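Local coordinates for protein c-di-GMP synthase (Capnocytophaga granulosa, PDB 6WT9) that synthesises the second messenger 3',3'-c-di-GMP from two molecules of GTP in a CBASS antiphage defence system of bacteria, at residues Lys66-Leu75 and Leu156-Tyr165; Leu75-Val86 and Ile98-Lys106. All blocks are in the same frame, centred on the assembly; numbering follows the deposited sequence.

Following the chain from the N terminus, the first element of these contacts is helix 54-71, and its last turns and the loop after it (66-75) supply half of contact 1. The chain then enters strand 78-83, makes a connection through a short helix, and returns antiparallel along strand 98-104, closing contact 2 (75-86 with 98-106). A region without modelled coordinates follows before helix 147-164 comes back to helix 54-71 and closes the longer loop, contact 1 (66-75 with 156-165). Contact 2 therefore lies entirely within the span of contact 1. Contact 1 joins two helices, contact 2 two strands, and Leu-75 takes part in both; Val-67 packing on Leu-100 ties the helical layer to the sheet.

Contact 1. Residues Lys66-Leu75 and Leu156-Tyr165; sequences KVKLHLQDIL and LSEQKLSSVY
Lys-160 lies across the end of helix 54-71, and each of its carbons finds a surface there. Its CB rests 3.8 Å from CG2 of Ile-74, a branched apolar side chain well suited to the stem of a lysine. CG leaves CB anti to the backbone N (chi1 160°), and bends at chi2 and chi3 fold the chain against His-70: CG, CD and CE all pass the carbonyl O of His-70, CE at 3.4 Å. At the tip, NZ gives a hydrogen bond of 2.6 Å to a water, which donates in turn to the carbonyl O of Asp-73. The carboxylate of Asp-73 is close but short of a salt bridge, so its attraction for the ammonium is probably modest.

One turn on, Val-164 covers a face of the His-70 imidazole; its CG1 is 3.5 Å from the ring centroid, a CH-pi contact, while CG2 lies 3.4 Å from ND1. The same CG1 also sits over the centre of the Tyr-165 ring. The Tyr-165 hydroxyl comes within 3.7 Å of Val-67 CG2. Deeper in, Leu-71 CD2 meets Leu-161 CG at 3.9 Å, and Ser-157, small enough for a close approach, bonds through OG to the carbonyl of Asn-153 in its own helix. The helical parts 66-71 and 156-164, whose axes run at 119° to each other, cross while both rest on the sheet, Val-67 and Leu-161 on Ile-189, Leu-71 on Leu-100 and Val-102.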
loop_
_atom_site.group_PDB
_atom_site.type_symbol
_atom_site.label_atom_id
_atom_site.label_comp_id
_atom_site.label_asym_id
_atom_site.label_seq_id
_atom_site.Cartn_x
_atom_site.Cartn_y
_atom_site.Cartn_z
ATOM N N LYS A 66 -9.817 -16.925 4.815
ATOM C CA LYS A 66 -9.604 -18.298 5.260
ATOM C C LYS A 66 -8.723 -18.346 6.502
ATOM O O LYS A 66 -8.939 -19.179 7.389
ATOM C CB LYS A 66 -8.992 -19.129 4.133
ATOM C CG LYS A 66 -9.935 -19.390 2.968
ATOM C CD LYS A 66 -9.236 -20.180 1.870
ATOM C CE LYS A 66 -10.162 -20.447 0.696
ATOM N NZ LYS A 66 -11.324 -21.289 1.094
ATOM N N VAL A 67 -7.721 -17.466 6.580
ATOM C CA VAL A 67 -6.914 -17.374 7.794
ATOM C C VAL A 67 -7.787 -16.982 8.978
ATOM O O VAL A 67 -7.648 -17.525 10.080
ATOM C CB VAL A 67 -5.753 -16.381 7.592
ATOM C CG1 VAL A 67 -4.970 -16.204 8.882
ATOM C CG2 VAL A 67 -4.843 -16.855 6.476
ATOM N N LYS A 68 -8.716 -16.048 8.760
ATOM C CA LYS A 68 -9.621 -15.625 9.823
ATOM C C LYS A 68 -10.456 -16.790 10.344
ATOM O O LYS A 68 -10.623 -16.947 11.559
ATOM C CB LYS A 68 -10.520 -14.498 9.313
ATOM C CG LYS A 68 -11.555 -14.003 10.304
ATOM C CD LYS A 68 -12.358 -12.855 9.711
ATOM C CE LYS A 68 -13.497 -12.433 10.625
ATOM N NZ LYS A 68 -14.286 -11.311 10.042
ATOM N N LEU A 69 -10.981 -17.623 9.440
ATOM C CA LEU A 69 -11.828 -18.735 9.866
ATOM C C LEU A 69 -11.037 -19.766 10.661
ATOM O O LEU A 69 -11.568 -20.373 11.599
ATOM C CB LEU A 69 -12.492 -19.392 8.656
ATOM C CG LEU A 69 -13.502 -18.549 7.872
ATOM C CD1 LEU A 69 -14.183 -19.391 6.801
ATOM C CD2 LEU A 69 -14.532 -17.925 8.804
ATOM N N HIS A 70 -9.772 -19.989 10.298
ATOM C CA HIS A 70 -8.945 -20.919 11.058
ATOM C C HIS A 70 -8.651 -20.382 12.453
ATOM O O HIS A 70 -8.654 -21.142 13.429
ATOM C CB HIS A 70 -7.645 -21.209 10.309
ATOM C CG HIS A 70 -7.811 -22.137 9.147
ATOM N ND1 HIS A 70 -8.181 -23.458 9.297
ATOM C CD2 HIS A 70 -7.656 -21.939 7.817
ATOM C CE1 HIS A 70 -8.249 -24.032 8.109
ATOM N NE2 HIS A 70 -7.935 -23.133 7.194
ATOM N N LEU A 71 -8.395 -19.077 12.569
ATOM C CA LEU A 71 -8.136 -18.492 13.879
ATOM C C LEU A 71 -9.397 -18.441 14.733
ATOM O O LEU A 71 -9.312 -18.500 15.965
ATOM C CB LEU A 71 -7.540 -17.095 13.720
ATOM C CG LEU A 71 -6.141 -17.057 13.101
ATOM C CD1 LEU A 71 -5.622 -15.627 13.014
ATOM C CD2 LEU A 71 -5.186 -17.930 13.900
ATOM N N GLN A 72 -10.569 -18.335 14.105
ATOM C CA GLN A 72 -11.826 -18.385 14.842
ATOM C C GLN A 72 -12.117 -19.763 15.420
ATOM O O GLN A 72 -13.135 -19.927 16.100
ATOM C CB GLN A 72 -12.981 -17.944 13.941
ATOM C CG GLN A 72 -13.006 -16.449 13.670
ATOM C CD GLN A 72 -14.092 -16.047 12.693
ATOM O OE1 GLN A 72 -14.574 -16.866 11.913
ATOM N NE2 GLN A 72 -14.486 -14.780 12.735
ATOM N N ASP A 73 -11.259 -20.745 15.163
ATOM C CA ASP A 73 -11.364 -22.061 15.771
ATOM C C ASP A 73 -10.545 -22.193 17.049
ATOM O O ASP A 73 -10.567 -23.261 17.666
ATOM C CB ASP A 73 -10.924 -23.143 14.777
ATOM C CG ASP A 73 -11.884 -23.297 13.613
ATOM O OD1 ASP A 73 -12.948 -22.644 13.624
ATOM O OD2 ASP A 73 -11.574 -24.076 12.684
ATOM N N ILE A 74 -9.826 -21.147 17.466
ATOM C CA ILE A 74 -8.927 -21.288 18.608
ATOM C C ILE A 74 -8.826 -20.005 19.428
ATOM O O ILE A 74 -8.490 -20.049 20.617
ATOM C CB ILE A 74 -7.536 -21.760 18.139
ATOM C CG1 ILE A 74 -6.686 -22.216 19.328
ATOM C CG2 ILE A 74 -6.829 -20.664 17.352
ATOM C CD1 ILE A 74 -5.331 -22.762 18.938
ATOM N N LEU A 75 -9.123 -18.855 18.822
ATOM C CA LEU A 75 -8.945 -17.571 19.490
ATOM C C LEU A 75 -10.252 -17.080 20.105
ATOM O O LEU A 75 -11.328 -17.245 19.523
ATOM C CB LEU A 75 -8.405 -16.516 18.522
ATOM C CG LEU A 75 -6.986 -16.705 17.978
ATOM C CD1 LEU A 75 -6.559 -15.489 17.155
ATOM C CD2 LEU A 75 -5.997 -16.968 19.106
ATOM N N LEU A 156 -1.227 -19.019 20.433
ATOM C CA LEU A 156 -2.323 -19.821 19.899
ATOM C C LEU A 156 -2.421 -19.684 18.386
ATOM O O LEU A 156 -2.740 -20.655 17.690
ATOM C CB LEU A 156 -3.642 -19.422 20.560
ATOM C CG LEU A 156 -3.838 -19.838 22.019
ATOM C CD1 LEU A 156 -5.139 -19.276 22.566
ATOM C CD2 LEU A 156 -3.810 -21.352 22.153
ATOM N N SER A 157 -2.157 -18.485 17.861
ATOM C CA SER A 157 -2.141 -18.307 16.415
ATOM C C SER A 157 -1.013 -19.110 15.778
ATOM O O SER A 157 -1.177 -19.657 14.683
ATOM C CB SER A 157 -2.012 -16.824 16.066
ATOM O OG SER A 157 -3.080 -16.074 16.621
ATOM N N GLU A 158 0.138 -19.197 16.452
ATOM C CA GLU A 158 1.241 -20.005 15.940
ATOM C C GLU A 158 0.842 -21.469 15.823
ATOM O O GLU A 158 1.106 -22.118 14.805
ATOM C CB GLU A 158 2.464 -19.867 16.845
ATOM C CG GLU A 158 3.163 -18.532 16.760
ATOM C CD GLU A 158 4.351 -18.443 17.697
ATOM O OE1 GLU A 158 4.649 -19.447 18.378
ATOM O OE2 GLU A 158 4.986 -17.370 17.754
ATOM N N GLN A 159 0.202 -22.006 16.863
ATOM C CA GLN A 159 -0.137 -23.424 16.878
ATOM C C GLN A 159 -1.132 -23.764 15.776
ATOM O O GLN A 159 -0.930 -24.716 15.013
ATOM C CB GLN A 159 -0.696 -23.809 18.248
ATOM C CG GLN A 159 -1.097 -25.268 18.368
ATOM C CD GLN A 159 -1.585 -25.621 19.760
ATOM O OE1 GLN A 159 -1.534 -24.799 20.677
ATOM N NE2 GLN A 159 -2.061 -26.851 19.926
ATOM N N LYS A 160 -2.212 -22.988 15.675
ATOM C CA LYS A 160 -3.241 -23.265 14.677
ATOM C C LYS A 160 -2.704 -23.084 13.261
ATOM O O LYS A 160 -2.878 -23.959 12.406
ATOM C CB LYS A 160 -4.454 -22.364 14.916
ATOM C CG LYS A 160 -5.364 -22.199 13.707
ATOM C CD LYS A 160 -6.070 -23.497 13.348
ATOM C CE LYS A 160 -7.014 -23.945 14.451
ATOM N NZ LYS A 160 -7.763 -25.172 14.055
ATOM N N LEU A 161 -2.044 -21.954 12.997
ATOM C CA LEU A 161 -1.589 -21.670 11.639
ATOM C C LEU A 161 -0.505 -22.646 11.198
ATOM O O LEU A 161 -0.510 -23.103 10.049
ATOM C CB LEU A 161 -1.096 -20.227 11.541
ATOM C CG LEU A 161 -2.186 -19.171 11.745
ATOM C CD1 LEU A 161 -1.605 -17.764 11.681
ATOM C CD2 LEU A 161 -3.305 -19.346 10.730
ATOM N N SER A 162 0.430 -22.982 12.091
ATOM C CA SER A 162 1.438 -23.984 11.757
ATOM C C SER A 162 0.821 -25.353 11.521
ATOM O O SER A 162 1.420 -26.184 10.829
ATOM C CB SER A 162 2.489 -24.079 12.864
ATOM O OG SER A 162 3.101 -22.822 13.095
ATOM N N SER A 163 -0.362 -25.604 12.078
ATOM C CA SER A 163 -1.056 -26.867 11.890
ATOM C C SER A 163 -1.915 -26.899 10.633
ATOM O O SER A 163 -2.251 -27.990 10.157
ATOM C CB SER A 163 -1.931 -27.165 13.111
ATOM O OG SER A 163 -2.950 -28.088 12.790
ATOM N N VAL A 164 -2.274 -25.742 10.087
ATOM C CA VAL A 164 -3.121 -25.669 8.904
ATOM C C VAL A 164 -2.302 -25.500 7.631
ATOM O O VAL A 164 -2.587 -26.140 6.618
ATOM C CB VAL A 164 -4.148 -24.526 9.059
ATOM C CG1 VAL A 164 -4.821 -24.231 7.731
ATOM C CG2 VAL A 164 -5.180 -24.889 10.111
ATOM N N TYR A 165 -1.275 -24.659 7.668
ATOM C CA TYR A 165 -0.490 -24.321 6.489
ATOM C C TYR A 165 0.913 -24.898 6.618
ATOM O O TYR A 165 1.594 -24.664 7.623
ATOM C CB TYR A 165 -0.426 -22.804 6.298
ATOM C CG TYR A 165 -1.782 -22.156 6.136
ATOM C CD1 TYR A 165 -2.480 -22.257 4.940
ATOM C CD2 TYR A 165 -2.361 -21.439 7.174
ATOM C CE1 TYR A 165 -3.719 -21.666 4.783
ATOM C CE2 TYR A 165 -3.601 -20.843 7.026
ATOM C CZ TYR A 165 -4.273 -20.960 5.827
ATOM O OH TYR A 165 -5.506 -20.374 5.666
HETATM O O HOH W 1 -9.149 -25.698 16.186
#

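Contact 2. Residues Leu75-Val86 and Ile98-Lys106; sequences LLDVEYQYQGSV and IDLLVISDK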
loop_
_atom_site.group_PDB
_atom_site.type_symbol
_atom_site.label_atom_id
_atom_site.label_comp_id
_atom_site.label_asym_id
_atom_site.label_seq_id
_atom_site.Cartn_x
_atom_site.Cartn_y
_atom_site.Cartn_z
ATOM N N LEU A 75 -9.123 -18.855 18.822
ATOM C CA LEU A 75 -8.945 -17.571 19.490
ATOM C C LEU A 75 -10.252 -17.080 20.105
ATOM O O LEU A 75 -11.328 -17.245 19.523
ATOM C CB LEU A 75 -8.405 -16.516 18.522
ATOM C CG LEU A 75 -6.986 -16.705 17.978
ATOM C CD1 LEU A 75 -6.559 -15.489 17.155
ATOM C CD2 LEU A 75 -5.997 -16.968 19.106
ATOM N N LEU A 76 -10.144 -16.464 21.280
ATOM C CA LEU A 76 -11.277 -15.885 21.986
ATOM C C LEU A 76 -11.012 -14.415 22.290
ATOM O O LEU A 76 -9.861 -13.994 22.441
ATOM C CB LEU A 76 -11.561 -16.629 23.298
ATOM C CG LEU A 76 -11.974 -18.097 23.213
ATOM C CD1 LEU A 76 -12.193 -18.665 24.607
ATOM C CD2 LEU A 76 -13.225 -18.248 22.366
ATOM N N ASP A 77 -12.099 -13.643 22.376
ATOM C CA ASP A 77 -12.057 -12.235 22.783
ATOM C C ASP A 77 -11.198 -11.398 21.834
ATOM O O ASP A 77 -10.386 -10.573 22.259
ATOM C CB ASP A 77 -11.564 -12.096 24.227
ATOM C CG ASP A 77 -12.292 -13.015 25.186
ATOM O OD1 ASP A 77 -13.533 -13.110 25.094
ATOM O OD2 ASP A 77 -11.619 -13.644 26.030
ATOM N N VAL A 78 -11.386 -11.611 20.531
ATOM C CA VAL A 78 -10.638 -10.888 19.510
ATOM C C VAL A 78 -11.584 -10.444 18.403
ATOM O O VAL A 78 -12.665 -11.003 18.208
ATOM C CB VAL A 78 -9.491 -11.731 18.904
ATOM C CG1 VAL A 78 -8.464 -12.086 19.967
ATOM C CG2 VAL A 78 -10.045 -12.987 18.242
ATOM N N GLU A 79 -11.160 -9.415 17.674
ATOM C CA GLU A 79 -11.844 -8.975 16.469
ATOM C C GLU A 79 -10.828 -8.878 15.340
ATOM O O GLU A 79 -9.655 -8.568 15.563
ATOM C CB GLU A 79 -12.558 -7.633 16.672
ATOM C CG GLU A 79 -11.644 -6.436 16.830
ATOM C CD GLU A 79 -12.420 -5.151 17.032
ATOM O OE1 GLU A 79 -12.982 -4.960 18.131
ATOM O OE2 GLU A 79 -12.487 -4.343 16.083
ATOM N N TYR A 80 -11.287 -9.162 14.127
ATOM C CA TYR A 80 -10.418 -9.288 12.966
ATOM C C TYR A 80 -10.626 -8.108 12.029
ATOM O O TYR A 80 -11.758 -7.824 11.625
ATOM C CB TYR A 80 -10.685 -10.602 12.232
ATOM C CG TYR A 80 -10.512 -11.825 13.102
ATOM C CD1 TYR A 80 -9.271 -12.430 13.237
ATOM C CD2 TYR A 80 -11.589 -12.372 13.788
ATOM C CE1 TYR A 80 -9.105 -13.547 14.034
ATOM C CE2 TYR A 80 -11.432 -13.489 14.589
ATOM C CZ TYR A 80 -10.187 -14.072 14.706
ATOM O OH TYR A 80 -10.020 -15.184 15.498
ATOM N N GLN A 81 -9.534 -7.425 11.691
ATOM C CA GLN A 81 -9.539 -6.350 10.712
ATOM C C GLN A 81 -8.397 -6.566 9.730
ATOM O O GLN A 81 -7.514 -7.402 9.941
ATOM C CB GLN A 81 -9.414 -4.969 11.376
ATOM C CG GLN A 81 -10.529 -4.638 12.355
ATOM C CD GLN A 81 -11.906 -4.693 11.723
ATOM O OE1 GLN A 81 -12.067 -4.449 10.527
ATOM N NE2 GLN A 81 -12.909 -5.019 12.529
ATOM N N TYR A 82 -8.416 -5.797 8.647
ATOM C CA TYR A 82 -7.406 -5.897 7.608
ATOM C C TYR A 82 -6.701 -4.562 7.420
ATOM O O TYR A 82 -7.301 -3.491 7.571
ATOM C CB TYR A 82 -8.018 -6.353 6.276
ATOM C CG TYR A 82 -8.562 -7.764 6.314
ATOM C CD1 TYR A 82 -9.905 -8.004 6.569
ATOM C CD2 TYR A 82 -7.730 -8.856 6.103
ATOM C CE1 TYR A 82 -10.406 -9.290 6.607
ATOM C CE2 TYR A 82 -8.221 -10.145 6.139
ATOM C CZ TYR A 82 -9.559 -10.357 6.392
ATOM O OH TYR A 82 -10.052 -11.640 6.429
ATOM N N GLN A 83 -5.415 -4.639 7.098
ATOM C CA GLN A 83 -4.637 -3.482 6.691
ATOM C C GLN A 83 -3.774 -3.884 5.504
ATOM O O GLN A 83 -3.601 -5.072 5.215
ATOM C CB GLN A 83 -3.764 -2.943 7.834
ATOM C CG GLN A 83 -2.591 -3.838 8.183
ATOM C CD GLN A 83 -1.704 -3.257 9.267
ATOM O OE1 GLN A 83 -1.926 -2.144 9.738
ATOM N NE2 GLN A 83 -0.688 -4.013 9.667
ATOM N N GLY A 84 -3.238 -2.888 4.819
ATOM C CA GLY A 84 -2.408 -3.112 3.649
ATOM C C GLY A 84 -2.912 -2.336 2.449
ATOM O O GLY A 84 -4.003 -1.773 2.439
ATOM N N SER A 85 -2.068 -2.327 1.412
ATOM C CA SER A 85 -2.403 -1.617 0.180
ATOM C C SER A 85 -3.683 -2.150 -0.454
ATOM O O SER A 85 -4.384 -1.408 -1.152
ATOM C CB SER A 85 -1.240 -1.719 -0.807
ATOM O OG SER A 85 -0.057 -1.167 -0.260
ATOM N N VAL A 86 -4.001 -3.426 -0.224
ATOM C CA VAL A 86 -5.213 -4.012 -0.791
ATOM C C VAL A 86 -6.451 -3.275 -0.292
ATOM O O VAL A 86 -7.401 -3.041 -1.050
ATOM C CB VAL A 86 -5.274 -5.517 -0.465
ATOM C CG1 VAL A 86 -6.670 -6.072 -0.700
ATOM C CG2 VAL A 86 -4.256 -6.275 -1.303
ATOM N N ILE A 98 -1.804 -9.651 2.016
ATOM C CA ILE A 98 -2.713 -8.896 2.865
ATOM C C ILE A 98 -2.328 -9.149 4.315
ATOM O O ILE A 98 -1.799 -10.210 4.661
ATOM C CB ILE A 98 -4.190 -9.276 2.596
ATOM C CG1 ILE A 98 -5.144 -8.292 3.274
ATOM C CG2 ILE A 98 -4.472 -10.702 3.046
ATOM C CD1 ILE A 98 -6.578 -8.422 2.808
ATOM N N ASP A 99 -2.572 -8.156 5.162
ATOM C CA ASP A 99 -2.282 -8.254 6.584
ATOM C C ASP A 99 -3.585 -8.406 7.355
ATOM O O ASP A 99 -4.526 -7.629 7.156
ATOM C CB ASP A 99 -1.506 -7.032 7.080
ATOM C CG ASP A 99 -0.050 -7.052 6.654
ATOM O OD1 ASP A 99 0.306 -7.859 5.768
ATOM O OD2 ASP A 99 0.745 -6.266 7.212
ATOM N N LEU A 100 -3.633 -9.408 8.227
ATOM C CA LEU A 100 -4.784 -9.676 9.075
ATOM C C LEU A 100 -4.450 -9.246 10.495
ATOM O O LEU A 100 -3.538 -9.805 11.116
ATOM C CB LEU A 100 -5.158 -11.158 9.036
ATOM C CG LEU A 100 -6.242 -11.586 10.022
ATOM C CD1 LEU A 100 -7.570 -10.940 9.664
ATOM C CD2 LEU A 100 -6.361 -13.098 10.062
ATOM N N LEU A 101 -5.180 -8.255 11.002
ATOM C CA LEU A 101 -4.983 -7.762 12.358
ATOM C C LEU A 101 -5.883 -8.520 13.324
ATOM O O LEU A 101 -7.086 -8.663 13.078
ATOM C CB LEU A 101 -5.268 -6.261 12.433
ATOM C CG LEU A 101 -4.216 -5.342 11.811
ATOM C CD1 LEU A 101 -4.712 -3.911 11.771
ATOM C CD2 LEU A 101 -2.923 -5.429 12.594
ATOM N N VAL A 102 -5.297 -9.007 14.413
ATOM C CA VAL A 102 -6.023 -9.709 15.466
ATOM C C VAL A 102 -5.997 -8.803 16.691
ATOM O O VAL A 102 -4.982 -8.711 17.390
ATOM C CB VAL A 102 -5.414 -11.083 15.768
ATOM C CG1 VAL A 102 -6.255 -11.819 16.796
ATOM C CG2 VAL A 102 -5.279 -11.900 14.488
ATOM N N ILE A 103 -7.112 -8.129 16.956
ATOM C CA ILE A 103 -7.183 -7.074 17.960
ATOM C C ILE A 103 -8.023 -7.566 19.130
ATOM O O ILE A 103 -9.160 -8.015 18.940
ATOM C CB ILE A 103 -7.765 -5.780 17.365
ATOM C CG1 ILE A 103 -7.204 -5.549 15.961
ATOM C CG2 ILE A 103 -7.454 -4.591 18.263
ATOM C CD1 ILE A 103 -7.758 -4.320 15.270
ATOM N N SER A 104 -7.467 -7.472 20.337
ATOM C CA SER A 104 -8.173 -7.916 21.531
ATOM C C SER A 104 -9.283 -6.942 21.905
ATOM O O SER A 104 -9.117 -5.722 21.823
ATOM C CB SER A 104 -7.203 -8.064 22.703
ATOM O OG SER A 104 -6.317 -9.151 22.504
ATOM N N ASP A 105 -10.419 -7.494 22.334
ATOM C CA ASP A 105 -11.569 -6.701 22.750
ATOM C C ASP A 105 -11.395 -6.074 24.127
ATOM O O ASP A 105 -12.338 -5.452 24.628
ATOM C CB ASP A 105 -12.831 -7.567 22.745
ATOM C CG ASP A 105 -13.026 -8.300 21.436
ATOM O OD1 ASP A 105 -12.207 -8.097 20.516
ATOM O OD2 ASP A 105 -13.996 -9.080 21.327
ATOM N N LYS A 106 -10.229 -6.220 24.747
ATOM C CA LYS A 106 -10.000 -5.706 26.090
ATOM C C LYS A 106 -8.743 -4.842 26.142
ATOM O O LYS A 106 -7.631 -5.333 25.939
ATOM C CB LYS A 106 -9.890 -6.861 27.087
ATOM C CG LYS A 106 -11.179 -7.651 27.261
ATOM C CD LYS A 106 -10.920 -9.010 27.888
ATOM C CE LYS A 106 -12.223 -9.689 28.276
ATOM N NZ LYS A 106 -13.197 -9.712 27.150
#
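Tyr-82 and Leu-100 face each other in a non-hydrogen-bonded pair, with Leu-100 CD1 over a face of the phenol ring, 4.1 Å from its centroid. Ile-98 CD1 approaches the same ring at CD2 (3.5 Å). On this side Val-102, beta-branched and buried as suits a covered strand, touches both Leu-75 CD1 (3.7 Å) and Val-78 CB through CG1. Six backbone hydrogen bonds join strands 78-83 and 98-104, the shortest from Leu-101 N to Gln-81 O at 2.7 Å.

The other face is more polar: Gln-83, its CG between backbone N and carbonyl carbon (chi1 71°), thereby brings its extended chain over Leu-101, and Phe-229 covers Leu-101 and Ile-103. Packing is looser at the far end. There Asp-105 N still bonds to Asp-77 O (3.1 Å), but Asp-105 is poorly ordered, and exposed Asp-77 OD1 and Lys-106 NZ form a long salt bridge (4.0 Å).

At the opposite end, the phi and psi of Gly-84 would drive a CB into the preceding carbonyl O, so glycine suits the place. A strand ending in Gly-Ser before helix 85-88, then an antiparallel strand bearing Asp-99, is characteristic of the pol-beta-like nucleotidyltransferase fold, whose corresponding aspartate commonly binds metal.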